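Side-chain contact in hypothetical protein PH1918 (Pyrococcus horikoshii, PDB 2D16), which is of unknown function but belongs to the adenosine-specific kinase family and may be an adenosine monophosphate-protein transferase: residues 75-80 with 116-121. Sequence-based numbering, arbitrary orientation.
Sequences VKIGAG and FQVIVA
Ile77 lays its two branches over Val118 and Val120 of strand 116-122, its CD1 methyl against Val118 and its CG2 methyl against Val120. CD1 of Ile77 lies 3.9 Å from CG2 of Val118 and 4.2 Å from CG1 of the same valine, resting over both prongs of the fork. CG2 of Ile77 meets CG2 of Val120 at 4.2 Å. The split follows from the torsions of the isoleucine: CG1 sits anti to the carbonyl carbon (chi1 -71°), and the extended chi2 of 171° carries CD1 out to Val118, leaving CG2 on the Val120 side. Each valine crosses the isoleucine at about a right angle. Val118 and Val120 are alternate residues of one strand and send their forks to the same side, whereas Ile119 between them packs on Ile4 and Ile130. Strand 116-122 is the middle of a three-stranded antiparallel sheet, between strands 3-8 and 127-134; Ile77 closes helix 64-77, which leads into strand 82-88 of the separate five-stranded antiparallel sheet. The contact joins the C-terminal end of this helix to the three-stranded sheet, and all three touching side chains are buried. Gly78, with positive phi (68°), takes the chain out of helical geometry immediately afterwards, and a weak backbone bond, Ala79 N to Ile77 O at 2.8 Å, spans the turn. That carbonyl oxygen also accepts a hydrogen bond from NE of Arg127, at the start of strand 127-134. CG1 of Val120 lies 4.1 Å from O of Ile77. The guanidinium may offset part of the negative end of the helix dipole. Toward strand 3-8 and the loop after it, Val120 also packs on Ile7 and Val118 on Ile9.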
# COMPACT_ATOMS: atom_id res chain seq x y z
N VAL A 75 -46.87 -6.78 35.16
CA VAL A 75 -47.65 -7.27 36.29
C VAL A 75 -49.15 -7.00 36.10
O VAL A 75 -50.00 -7.75 36.59
CB VAL A 75 -47.16 -6.66 37.64
CG1 VAL A 75 -47.62 -5.23 37.79
CG2 VAL A 75 -47.65 -7.52 38.80
N LYS A 76 -49.47 -5.93 35.37
CA LYS A 76 -50.85 -5.59 35.10
C LYS A 76 -51.41 -6.65 34.15
O LYS A 76 -52.51 -7.16 34.35
CB LYS A 76 -50.97 -4.20 34.47
CG LYS A 76 -52.41 -3.73 34.30
CD LYS A 76 -53.17 -3.78 35.62
CE LYS A 76 -54.63 -3.41 35.44
NZ LYS A 76 -54.78 -2.04 34.87
N ILE A 77 -50.64 -6.98 33.12
CA ILE A 77 -51.06 -8.01 32.16
C ILE A 77 -51.21 -9.31 32.94
O ILE A 77 -52.15 -10.07 32.73
CB ILE A 77 -50.02 -8.16 31.03
CG1 ILE A 77 -50.06 -6.92 30.13
CG2 ILE A 77 -50.29 -9.43 30.23
CD1 ILE A 77 -48.95 -6.84 29.11
N GLY A 78 -50.26 -9.56 33.84
CA GLY A 78 -50.29 -10.73 34.70
C GLY A 78 -50.09 -12.12 34.11
O GLY A 78 -49.47 -12.96 34.75
N ALA A 79 -50.62 -12.36 32.92
CA ALA A 79 -50.51 -13.67 32.28
C ALA A 79 -49.14 -14.33 32.43
O ALA A 79 -48.10 -13.73 32.15
CB ALA A 79 -50.87 -13.56 30.80
N GLY A 80 -49.15 -15.59 32.87
CA GLY A 80 -47.91 -16.32 33.06
C GLY A 80 -47.10 -16.47 31.79
O GLY A 80 -47.65 -16.67 30.70
N PHE A 116 -50.77 1.51 22.23
CA PHE A 116 -50.87 0.05 22.23
C PHE A 116 -51.71 -0.52 23.37
O PHE A 116 -51.64 -0.04 24.50
CB PHE A 116 -49.43 -0.48 22.34
CG PHE A 116 -49.22 -1.86 21.78
CD1 PHE A 116 -48.82 -2.03 20.46
CD2 PHE A 116 -49.36 -2.98 22.60
CE1 PHE A 116 -48.54 -3.30 19.96
CE2 PHE A 116 -49.09 -4.26 22.10
CZ PHE A 116 -48.68 -4.42 20.78
N GLN A 117 -52.49 -1.56 23.06
CA GLN A 117 -53.31 -2.21 24.08
C GLN A 117 -53.13 -3.72 24.04
O GLN A 117 -52.88 -4.30 22.98
CB GLN A 117 -54.80 -1.93 23.87
CG GLN A 117 -55.19 -0.47 23.85
CD GLN A 117 -56.68 -0.30 23.64
OE1 GLN A 117 -57.28 -0.99 22.80
NE2 GLN A 117 -57.30 0.61 24.39
N VAL A 118 -53.26 -4.35 25.20
CA VAL A 118 -53.15 -5.80 25.30
C VAL A 118 -54.51 -6.28 25.79
O VAL A 118 -55.00 -5.82 26.83
CB VAL A 118 -52.03 -6.23 26.31
CG1 VAL A 118 -52.03 -7.76 26.48
CG2 VAL A 118 -50.67 -5.77 25.79
N ILE A 119 -55.15 -7.17 25.04
CA ILE A 119 -56.45 -7.69 25.43
C ILE A 119 -56.20 -8.97 26.22
O ILE A 119 -55.58 -9.91 25.72
CB ILE A 119 -57.33 -7.99 24.21
CG1 ILE A 119 -57.47 -6.73 23.36
CG2 ILE A 119 -58.71 -8.47 24.68
CD1 ILE A 119 -58.37 -6.90 22.14
N VAL A 120 -56.68 -8.99 27.46
CA VAL A 120 -56.48 -10.12 28.35
C VAL A 120 -57.77 -10.79 28.79
O VAL A 120 -58.75 -10.12 29.10
CB VAL A 120 -55.70 -9.66 29.61
CG1 VAL A 120 -55.56 -10.82 30.60
CG2 VAL A 120 -54.33 -9.13 29.21
N ALA A 121 -57.75 -12.12 28.80
CA ALA A 121 -58.90 -12.90 29.24
C ALA A 121 -58.51 -13.56 30.56
O ALA A 121 -57.39 -14.07 30.67
CB ALA A 121 -59.25 -13.96 28.21